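Local coordinates for erythrocyte membrane protein 1 (Plasmodium falciparum, PDB 6S8T), which is, in this fragment, an ICAM-1-binding DBLbeta domain of PfEMP1, a surface protein through which malaria-infected erythrocytes adhere to host cells, at residues I291-R294 and L295-M298; G276-H279 and Y280-R283; A153-I156 and I157-K161; D168-Q172 and K173-S177. All blocks are in the same frame, centred on the assembly; numbering follows the deposited sequence. Where two conformers were deposited one is given.

Interaction 1: residues I291-R294 and L295-M298; sequences IPQR and LRWM
Arg296 folds back along the first turn of its helix and donates a hydrogen bond from NH2 to Ile291 O at 2.7 Å, nearly in line with the carbonyl though the N-H...O angle is only 137°. The bend at chi3 (-48°) turns the guanidinium toward the chain entering the helix, where CA of Gln293 lies over one of its faces. NH1, on the other arm, forms salt bridges with Asp188 and Asp191 of helix 172-194. Among the backbone bonds, Pro292 O accepts from both Leu295 N (3.0 Å) and Arg296 N (3.2 Å), and Trp297 N reaches Gln293 O at 3.0 Å in an almost straight bond. Pro292 is the N-cap of helix 293-319, the long helix that follows the loop after helix 246-268 in this Duffy-binding-like domain; as a proline it caps without a side-chain hydrogen bond. Gln293 supplies the flat contact. Its CG sits over the five-membered ring of Trp297, 3.7 Å from the centroid, a CH-pi contact, and its amide stacks on the indole with the planes 20° apart. That amide is held at both ends, OE1 by Leu198 N and NE2 by Asp188 and Asp197, while Trp297 NE1 also bonds to Asp188. The apolar contacts are looser: Ile291 CG2 to Leu295 CB and Pro292 CG to Leu295 CD1, both 4.2 Å, with Met391 and Phe394 of helix 388-402 packed against Pro292 and Leu295.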
loop_
_atom_site.group_PDB
_atom_site.type_symbol
_atom_site.label_atom_id
_atom_site.label_comp_id
_atom_site.label_asym_id
_atom_site.label_seq_id
_atom_site.Cartn_x
_atom_site.Cartn_y
_atom_site.Cartn_z
ATOM N N ILE A 291 3.416 -2.917 8.974
ATOM C CA ILE A 291 1.963 -3.052 9.016
ATOM C C ILE A 291 1.564 -4.024 7.912
ATOM O O ILE A 291 2.002 -3.863 6.763
ATOM C CB ILE A 291 1.269 -1.689 8.855
ATOM C CG1 ILE A 291 1.614 -0.774 10.032
ATOM C CG2 ILE A 291 -0.235 -1.863 8.718
ATOM C CD1 ILE A 291 0.964 0.584 9.958
ATOM N N PRO A 292 0.759 -5.048 8.208
ATOM C CA PRO A 292 0.378 -6.014 7.168
ATOM C C PRO A 292 -0.193 -5.327 5.930
ATOM O O PRO A 292 -0.995 -4.395 6.024
ATOM C CB PRO A 292 -0.667 -6.885 7.865
ATOM C CG PRO A 292 -0.281 -6.826 9.320
ATOM C CD PRO A 292 0.241 -5.427 9.536
ATOM N N GLN A 293 0.230 -5.811 4.759
ATOM C CA GLN A 293 -0.113 -5.153 3.499
ATOM C C GLN A 293 -1.622 -5.085 3.278
ATOM O O GLN A 293 -2.123 -4.099 2.726
ATOM C CB GLN A 293 0.574 -5.877 2.336
ATOM C CG GLN A 293 0.334 -5.255 0.955
ATOM C CD GLN A 293 1.158 -5.923 -0.134
ATOM O OE1 GLN A 293 0.873 -7.049 -0.543
ATOM N NE2 GLN A 293 2.190 -5.234 -0.602
ATOM N N ARG A 294 -2.366 -6.110 3.703
ATOM C CA ARG A 294 -3.813 -6.092 3.509
ATOM C C ARG A 294 -4.465 -4.939 4.266
ATOM O O ARG A 294 -5.503 -4.422 3.840
ATOM C CB ARG A 294 -4.427 -7.428 3.940
ATOM C CG ARG A 294 -5.898 -7.592 3.566
ATOM C CD ARG A 294 -6.473 -8.919 4.054
ATOM N NE ARG A 294 -5.787 -10.074 3.481
ATOM C CZ ARG A 294 -6.105 -10.637 2.318
ATOM N NH1 ARG A 294 -7.103 -10.148 1.592
ATOM N NH2 ARG A 294 -5.422 -11.689 1.881
ATOM N N LEU A 295 -3.872 -4.513 5.382
ATOM C CA LEU A 295 -4.421 -3.374 6.111
ATOM C C LEU A 295 -3.985 -2.048 5.499
ATOM O O LEU A 295 -4.757 -1.082 5.515
ATOM C CB LEU A 295 -4.016 -3.436 7.586
ATOM C CG LEU A 295 -4.559 -4.645 8.371
ATOM C CD1 LEU A 295 -3.928 -4.726 9.753
ATOM C CD2 LEU A 295 -6.075 -4.589 8.480
ATOM N N ARG A 296 -2.762 -1.977 4.959
ATOM C CA ARG A 296 -2.321 -0.750 4.299
ATOM C C ARG A 296 -3.192 -0.446 3.088
ATOM O O ARG A 296 -3.663 0.683 2.912
ATOM C CB ARG A 296 -0.849 -0.857 3.890
ATOM C CG ARG A 296 0.100 -1.200 5.039
ATOM C CD ARG A 296 1.569 -0.981 4.659
ATOM N NE ARG A 296 1.930 -1.558 3.365
ATOM C CZ ARG A 296 2.554 -2.721 3.198
ATOM N NH1 ARG A 296 2.839 -3.149 1.973
ATOM N NH2 ARG A 296 2.894 -3.460 4.249
ATOM N N TRP A 297 -3.446 -1.460 2.257
ATOM C CA TRP A 297 -4.252 -1.258 1.057
ATOM C C TRP A 297 -5.687 -0.866 1.393
ATOM O O TRP A 297 -6.300 -0.084 0.657
ATOM C CB TRP A 297 -4.221 -2.521 0.193
ATOM C CG TRP A 297 -2.889 -2.778 -0.465
ATOM C CD1 TRP A 297 -1.756 -2.015 -0.361
ATOM C CD2 TRP A 297 -2.561 -3.863 -1.339
ATOM N NE1 TRP A 297 -0.746 -2.565 -1.114
ATOM C CE2 TRP A 297 -1.214 -3.701 -1.723
ATOM C CE3 TRP A 297 -3.275 -4.963 -1.828
ATOM C CZ2 TRP A 297 -0.570 -4.593 -2.577
ATOM C CZ3 TRP A 297 -2.634 -5.849 -2.674
ATOM C CH2 TRP A 297 -1.295 -5.658 -3.042
ATOM N N MET A 298 -6.236 -1.390 2.497
ATOM C CA MET A 298 -7.581 -1.004 2.919
ATOM C C MET A 298 -7.643 0.473 3.294
ATOM O O MET A 298 -8.583 1.178 2.903
ATOM C CB MET A 298 -8.037 -1.879 4.095
ATOM C CG MET A 298 -9.387 -1.489 4.697
ATOM S SD MET A 298 -9.900 -2.494 6.118
ATOM C CE MET A 298 -8.883 -1.815 7.427
#

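Interaction 2: residues G276-H279 and Y280-R283; sequences GDCH and YNSR
His279 and Tyr280 lie side by side and point the same way, with NE2 of the imidazole over one face of the phenol ring, toward its rim. The closest atoms are His279 NE2 and Tyr280 CZ, 3.2 Å apart; the ring centroids are 3.9 Å apart and the planes meet at 38°, an oblique pairing. What fixes the imidazole is its other nitrogen: ND1 donates to Gly276 O at 2.8 Å, in the ring plane and close to the carbonyl direction, and the backbone N of His279 bonds to the same oxygen. A chi1 of 82° sets CG between the backbone N and the carbonyl carbon, which brings ND1 round to that oxygen. The backbone beneath is a type I beta turn from Cys278 to Asn281, closed by Asn281 N to Cys278 O at 3.3 Å, in the loop between helices 246-268 and 293-319. A water links the turn to the residue before it, giving hydrogens to Asp277 O (2.7 Å from the water oxygen) and to Asn281 OD1 (2.9 Å) and accepting one from Tyr280 N (3.0 Å). Asn281 ND2 packs against Cys278 CB. Further out, the disulfide from Cys278 to Cys179 and the salt bridge from Asp277 to Arg180 fasten the loop to helix 172-194, and Tyr280 O takes hydrogen bonds from Trp261 and Gln265.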
loop_
_atom_site.group_PDB
_atom_site.type_symbol
_atom_site.label_atom_id
_atom_site.label_comp_id
_atom_site.label_asym_id
_atom_site.label_seq_id
_atom_site.Cartn_x
_atom_site.Cartn_y
_atom_site.Cartn_z
ATOM N N GLY A 276 3.623 16.520 10.110
ATOM C CA GLY A 276 2.557 15.586 9.789
ATOM C C GLY A 276 3.114 14.299 9.220
ATOM O O GLY A 276 4.146 13.786 9.666
ATOM N N ASP A 277 2.431 13.770 8.201
ATOM C CA ASP A 277 2.874 12.545 7.548
ATOM C C ASP A 277 4.149 12.730 6.734
ATOM O O ASP A 277 4.719 11.733 6.277
ATOM C CB ASP A 277 1.761 11.996 6.653
ATOM C CG ASP A 277 0.589 11.446 7.450
ATOM O OD1 ASP A 277 0.798 11.050 8.616
ATOM O OD2 ASP A 277 -0.537 11.406 6.912
ATOM N N CYS A 278 4.612 13.966 6.543
ATOM C CA CYS A 278 5.856 14.234 5.836
ATOM C C CYS A 278 7.057 14.367 6.768
ATOM O O CYS A 278 8.105 14.856 6.336
ATOM C CB CYS A 278 5.733 15.509 4.995
ATOM S SG CYS A 278 4.448 15.502 3.710
ATOM N N HIS A 279 6.941 13.947 8.029
ATOM C CA HIS A 279 8.018 14.210 8.977
ATOM C C HIS A 279 9.152 13.193 8.897
ATOM O O HIS A 279 10.120 13.316 9.655
ATOM C CB HIS A 279 7.473 14.283 10.410
ATOM C CG HIS A 279 7.273 12.950 11.061
ATOM N ND1 HIS A 279 6.094 12.242 10.958
ATOM C CD2 HIS A 279 8.092 12.206 11.840
ATOM C CE1 HIS A 279 6.202 11.113 11.638
ATOM N NE2 HIS A 279 7.404 11.067 12.182
ATOM N N TYR A 280 9.066 12.208 8.001
ATOM C CA TYR A 280 10.177 11.308 7.712
ATOM C C TYR A 280 10.959 11.723 6.469
ATOM O O TYR A 280 11.845 10.981 6.033
ATOM C CB TYR A 280 9.677 9.870 7.540
ATOM C CG TYR A 280 9.087 9.256 8.790
ATOM C CD1 TYR A 280 9.885 8.959 9.886
ATOM C CD2 TYR A 280 7.732 8.960 8.867
ATOM C CE1 TYR A 280 9.349 8.395 11.029
ATOM C CE2 TYR A 280 7.186 8.394 10.005
ATOM C CZ TYR A 280 7.997 8.114 11.082
ATOM O OH TYR A 280 7.456 7.552 12.215
ATOM N N ASN A 281 10.655 12.890 5.893
ATOM C CA ASN A 281 11.263 13.263 4.619
ATOM C C ASN A 281 12.753 13.552 4.754
ATOM O O ASN A 281 13.521 13.249 3.835
ATOM C CB ASN A 281 10.539 14.470 4.022
ATOM C CG ASN A 281 9.137 14.133 3.549
ATOM O OD1 ASN A 281 8.644 13.026 3.773
ATOM N ND2 ASN A 281 8.484 15.091 2.899
ATOM N N SER A 282 13.188 14.125 5.878
ATOM C CA SER A 282 14.594 14.452 6.068
ATOM C C SER A 282 15.259 13.729 7.231
ATOM O O SER A 282 16.494 13.708 7.287
ATOM C CB SER A 282 14.775 15.967 6.269
ATOM O OG SER A 282 14.175 16.399 7.478
ATOM N N ARG A 283 14.495 13.145 8.153
ATOM C CA ARG A 283 15.056 12.460 9.312
ATOM C C ARG A 283 14.228 11.225 9.625
ATOM O O ARG A 283 12.994 11.291 9.637
ATOM C CB ARG A 283 15.093 13.375 10.547
ATOM C CG ARG A 283 16.032 14.570 10.451
ATOM C CD ARG A 283 17.493 14.149 10.470
ATOM N NE ARG A 283 18.384 15.298 10.620
ATOM C CZ ARG A 283 18.844 16.025 9.606
ATOM N NH1 ARG A 283 18.502 15.724 8.361
ATOM N NH2 ARG A 283 19.645 17.055 9.836
HETATM O O HOH W 1 7.351 11.316 5.749
#

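Interaction 3: residues A153-I156 and I157-K161; sequences ADEI and IKRYK
Glu155 and Arg159, one helical turn apart on helix 137-163, form a salt bridge in which Glu155 OE2 lies 2.7 Å from Arg159 NE. The hydrogen bond within it is weak, bent to 128° at the hydrogen, and the carboxylate and guanidinium planes are turned 44° against each other, so this is a one-point grip rather than a two-pronged pairing. Glu155 reaches it by bending at chi2 (72°), while the arginine runs extended from CG to NE. Arg159 NH2 continues outward to Asp84 and Asn87. Asp154 and Lys158 make a softer pair: Lys158 CE sits 3.4 Å from Asp154 OD1, but its NZ stays 4.1 Å from that oxygen, beyond a salt bridge. Beneath the side chains run the regular bonds of the helix, among them Arg159 N to Glu155 O at 2.9 Å and Tyr160 N to Ile156 O at 3.0 Å. The apolar residues of these turns meet neighbouring helices: Ile156 packs on Ala181 and Ser185, Ile157 on Ile178, and Ala153 on Met264 of helix 246-268. Tyr160 leans against Trp304 of helix 293-319, its OH hydrogen-bonded to Ser177 OG of helix 172-194. The helix is therefore amphipathic here, with isoleucines and tyrosine turned to the domain core. On its polar side, Arg159 probably has its charge balanced by Glu155 and Asp84 together, linking the helix to the loop that holds Asp84.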
loop_
_atom_site.group_PDB
_atom_site.type_symbol
_atom_site.label_atom_id
_atom_site.label_comp_id
_atom_site.label_asym_id
_atom_site.label_seq_id
_atom_site.Cartn_x
_atom_site.Cartn_y
_atom_site.Cartn_z
ATOM N N ALA A 153 9.696 6.796 -6.427
ATOM C CA ALA A 153 9.341 7.979 -5.649
ATOM C C ALA A 153 9.251 9.218 -6.531
ATOM O O ALA A 153 8.351 10.048 -6.357
ATOM C CB ALA A 153 10.355 8.194 -4.528
ATOM N N ASP A 154 10.180 9.368 -7.477
ATOM C CA ASP A 154 10.137 10.520 -8.373
ATOM C C ASP A 154 8.906 10.468 -9.271
ATOM O O ASP A 154 8.272 11.499 -9.524
ATOM C CB ASP A 154 11.421 10.584 -9.202
ATOM C CG ASP A 154 11.473 11.801 -10.111
ATOM O OD1 ASP A 154 11.472 12.940 -9.593
ATOM O OD2 ASP A 154 11.522 11.619 -11.347
ATOM N N GLU A 155 8.540 9.274 -9.742
ATOM C CA GLU A 155 7.367 9.138 -10.599
ATOM C C GLU A 155 6.074 9.393 -9.833
ATOM O O GLU A 155 5.111 9.917 -10.406
ATOM C CB GLU A 155 7.343 7.747 -11.233
ATOM C CG GLU A 155 6.407 7.616 -12.423
ATOM C CD GLU A 155 6.925 8.340 -13.653
ATOM O OE1 GLU A 155 8.150 8.552 -13.750
ATOM O OE2 GLU A 155 6.105 8.699 -14.524
ATOM N N ILE A 156 6.027 9.030 -8.548
ATOM C CA ILE A 156 4.824 9.265 -7.751
ATOM C C ILE A 156 4.570 10.758 -7.598
ATOM O O ILE A 156 3.440 11.233 -7.764
ATOM C CB ILE A 156 4.946 8.574 -6.378
ATOM C CG1 ILE A 156 4.762 7.062 -6.512
ATOM C CG2 ILE A 156 3.931 9.143 -5.398
ATOM C CD1 ILE A 156 5.069 6.303 -5.231
ATOM N N ILE A 157 5.616 11.521 -7.282
ATOM C CA ILE A 157 5.455 12.957 -7.073
ATOM C C ILE A 157 4.982 13.638 -8.353
ATOM O O ILE A 157 4.042 14.443 -8.332
ATOM C CB ILE A 157 6.771 13.562 -6.549
ATOM C CG1 ILE A 157 7.103 12.962 -5.179
ATOM C CG2 ILE A 157 6.686 15.084 -6.496
ATOM C CD1 ILE A 157 8.435 13.391 -4.610
ATOM N N LYS A 158 5.598 13.303 -9.491
ATOM C CA LYS A 158 5.257 13.985 -10.738
ATOM C C LYS A 158 3.885 13.565 -11.259
ATOM O O LYS A 158 3.107 14.410 -11.715
ATOM C CB LYS A 158 6.333 13.727 -11.792
ATOM C CG LYS A 158 7.702 14.306 -11.446
ATOM C CD LYS A 158 8.714 14.052 -12.556
ATOM C CE LYS A 158 10.096 14.574 -12.184
ATOM N NZ LYS A 158 10.089 16.039 -11.887
ATOM N N ARG A 159 3.568 12.268 -11.209
ATOM C CA ARG A 159 2.294 11.814 -11.761
ATOM C C ARG A 159 1.118 12.208 -10.876
ATOM O O ARG A 159 0.006 12.392 -11.380
ATOM C CB ARG A 159 2.308 10.303 -11.974
ATOM C CG ARG A 159 3.097 9.864 -13.187
ATOM C CD ARG A 159 2.893 8.389 -13.476
ATOM N NE ARG A 159 3.501 8.004 -14.746
ATOM C CZ ARG A 159 2.882 8.072 -15.921
ATOM N NH1 ARG A 159 3.511 7.701 -17.027
ATOM N NH2 ARG A 159 1.631 8.508 -15.989
ATOM N N TYR A 160 1.334 12.332 -9.566
ATOM C CA TYR A 160 0.270 12.819 -8.693
ATOM C C TYR A 160 -0.103 14.252 -9.050
ATOM O O TYR A 160 -1.287 14.590 -9.163
ATOM C CB TYR A 160 0.700 12.723 -7.229
ATOM C CG TYR A 160 -0.442 12.822 -6.241
ATOM C CD1 TYR A 160 -1.056 14.041 -5.969
ATOM C CD2 TYR A 160 -0.899 11.694 -5.573
ATOM C CE1 TYR A 160 -2.100 14.126 -5.062
ATOM C CE2 TYR A 160 -1.938 11.769 -4.668
ATOM C CZ TYR A 160 -2.534 12.984 -4.415
ATOM O OH TYR A 160 -3.568 13.050 -3.510
ATOM N N LYS A 161 0.903 15.110 -9.231
ATOM C CA LYS A 161 0.632 16.488 -9.623
ATOM C C LYS A 161 0.045 16.567 -11.026
ATOM O O LYS A 161 -0.795 17.432 -11.296
ATOM C CB LYS A 161 1.910 17.324 -9.520
ATOM C CG LYS A 161 2.400 17.511 -8.088
ATOM C CD LYS A 161 3.533 18.523 -7.991
ATOM C CE LYS A 161 4.844 17.952 -8.501
ATOM N NZ LYS A 161 5.962 18.929 -8.359
#

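Interaction 4: residues D168-Q172 and K173-S177; sequences DPIQQ and KDQES
Helix 172-194 of the Duffy-binding-like domain begins here, with Gln171 at its N-cap and Ile170 in the loop just before it lying against the first turn. Ile170 CG2 packs on two side chains, 3.6 Å from Gln175 CG and 3.7 Å from Asp174 CB. The isoleucine crosses the aspartate at about a right angle and the glutamine obliquely. Its CG2 stands anti to the backbone N (chi1 -52° for CG1), the direction that carries this methyl to the helix. Gln175, extended beyond CG, reaches back so that NE2 gives a weak hydrogen bond to Ile170 O at 3.2 Å, 133° at the hydrogen. The other end of the same amide, OE1, accepts from Lys273 N. In the backbone, Gln171 O takes a bond from Gln175 N (3.1 Å) and a weak one from Asp174 N, and Glu176 N bonds to Gln172 O at 3.2 Å. Gln171 and Asp174 lie alongside each other and point the same way, Gln171 CB 3.9 Å from Asp174 OD2. Gln172 OE1 turns to Lys273 NZ, and Glu176 OE2 to Asp277 N. Asp174, third residue of the helix, places a negative charge near its N-terminal end, where it would probably suit the helix dipole, though Lys173 beside it carries the opposite charge; the Gln175 amide bridges the incoming chain and the loop at Lys273.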
loop_
_atom_site.group_PDB
_atom_site.type_symbol
_atom_site.label_atom_id
_atom_site.label_comp_id
_atom_site.label_asym_id
_atom_site.label_seq_id
_atom_site.Cartn_x
_atom_site.Cartn_y
_atom_site.Cartn_z
ATOM N N ASP A 168 1.658 24.894 -8.871
ATOM C CA ASP A 168 2.948 24.822 -8.194
ATOM C C ASP A 168 2.836 25.034 -6.684
ATOM O O ASP A 168 3.503 24.320 -5.925
ATOM C CB ASP A 168 3.922 25.820 -8.819
ATOM C CG ASP A 168 4.189 25.528 -10.282
ATOM O OD1 ASP A 168 4.180 24.339 -10.660
ATOM O OD2 ASP A 168 4.401 26.488 -11.053
ATOM N N PRO A 169 2.028 25.995 -6.186
ATOM C CA PRO A 169 1.774 26.026 -4.738
ATOM C C PRO A 169 0.846 24.901 -4.299
ATOM O O PRO A 169 -0.379 25.047 -4.339
ATOM C CB PRO A 169 1.135 27.405 -4.517
ATOM C CG PRO A 169 1.502 28.200 -5.717
ATOM C CD PRO A 169 1.528 27.216 -6.839
ATOM N N ILE A 170 1.426 23.773 -3.878
ATOM C CA ILE A 170 0.637 22.613 -3.481
ATOM C C ILE A 170 -0.009 22.863 -2.125
ATOM O O ILE A 170 0.629 23.375 -1.195
ATOM C CB ILE A 170 1.515 21.350 -3.440
ATOM C CG1 ILE A 170 2.280 21.177 -4.751
ATOM C CG2 ILE A 170 0.666 20.118 -3.183
ATOM C CD1 ILE A 170 1.418 20.691 -5.886
ATOM N N GLN A 171 -1.280 22.487 -1.999
ATOM C CA GLN A 171 -1.971 22.612 -0.727
ATOM C C GLN A 171 -1.384 21.646 0.301
ATOM O O GLN A 171 -0.714 20.666 -0.035
ATOM C CB GLN A 171 -3.468 22.352 -0.899
ATOM C CG GLN A 171 -4.146 23.273 -1.899
ATOM C CD GLN A 171 -5.647 23.058 -1.968
ATOM O OE1 GLN A 171 -6.235 22.410 -1.099
ATOM N NE2 GLN A 171 -6.276 23.596 -3.006
ATOM N N GLN A 172 -1.650 21.939 1.577
ATOM C CA GLN A 172 -1.073 21.146 2.660
ATOM C C GLN A 172 -1.590 19.713 2.639
ATOM O O GLN A 172 -0.832 18.772 2.902
ATOM C CB GLN A 172 -1.375 21.800 4.009
ATOM C CG GLN A 172 -0.667 23.128 4.235
ATOM C CD GLN A 172 0.777 22.953 4.660
ATOM O OE1 GLN A 172 1.107 22.034 5.407
ATOM N NE2 GLN A 172 1.647 23.836 4.183
ATOM N N LYS A 173 -2.875 19.525 2.328
ATOM C CA LYS A 173 -3.446 18.184 2.357
ATOM C C LYS A 173 -2.961 17.339 1.186
ATOM O O LYS A 173 -2.854 16.113 1.311
ATOM C CB LYS A 173 -4.975 18.257 2.376
ATOM C CG LYS A 173 -5.623 18.658 1.060
ATOM C CD LYS A 173 -7.133 18.775 1.218
ATOM C CE LYS A 173 -7.718 17.515 1.846
ATOM N NZ LYS A 173 -9.165 17.661 2.179
ATOM N N ASP A 174 -2.658 17.966 0.049
ATOM C CA ASP A 174 -2.130 17.211 -1.081
ATOM C C ASP A 174 -0.680 16.807 -0.853
ATOM O O ASP A 174 -0.258 15.742 -1.315
ATOM C CB ASP A 174 -2.263 18.023 -2.370
ATOM C CG ASP A 174 -3.708 18.253 -2.766
ATOM O OD1 ASP A 174 -4.547 17.359 -2.512
ATOM O OD2 ASP A 174 -4.005 19.330 -3.329
ATOM N N GLN A 175 0.096 17.638 -0.149
ATOM C CA GLN A 175 1.465 17.257 0.178
ATOM C C GLN A 175 1.491 16.037 1.092
ATOM O O GLN A 175 2.286 15.113 0.880
ATOM C CB GLN A 175 2.206 18.431 0.818
ATOM C CG GLN A 175 2.375 19.634 -0.099
ATOM C CD GLN A 175 3.305 20.694 0.466
ATOM O OE1 GLN A 175 4.491 20.445 0.682
ATOM N NE2 GLN A 175 2.769 21.886 0.706
ATOM N N GLU A 176 0.623 16.006 2.105
ATOM C CA GLU A 176 0.583 14.850 2.994
ATOM C C GLU A 176 0.141 13.596 2.250
ATOM O O GLU A 176 0.661 12.504 2.501
ATOM C CB GLU A 176 -0.335 15.131 4.182
ATOM C CG GLU A 176 0.417 15.501 5.448
ATOM C CD GLU A 176 -0.506 15.801 6.609
ATOM O OE1 GLU A 176 -1.528 16.487 6.395
ATOM O OE2 GLU A 176 -0.214 15.343 7.734
ATOM N N SER A 177 -0.806 13.736 1.321
ATOM C CA SER A 177 -1.251 12.588 0.538
ATOM C C SER A 177 -0.120 12.034 -0.323
ATOM O O SER A 177 -0.003 10.814 -0.491
ATOM C CB SER A 177 -2.452 12.984 -0.323
ATOM O OG SER A 177 -2.986 11.870 -1.017
#

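Overall arrangement
Along the chain, interaction 3 comes first, on helix 137-163, then interaction 4 where helix 172-194 begins, interaction 2 in the loop after helix 246-268, and interaction 1 at the start of helix 293-319. All four are local and in series, so none nests, crosses another or closes a long loop. Lys161 packs on Ile170 of the loop between the first two helices, and Tyr160 OH meets Ser177 OG, tying helix 137-163 to helix 172-194. Interactions 4 and 2 meet where Cys278 SG lies against Gln175 O. Interaction 1 stands apart, its nearest atoms about 10 Å from interaction 2, but salt bridges from Arg296 to Asp188 and Asp191 tie it to helix 172-194, on which interaction 4 lies.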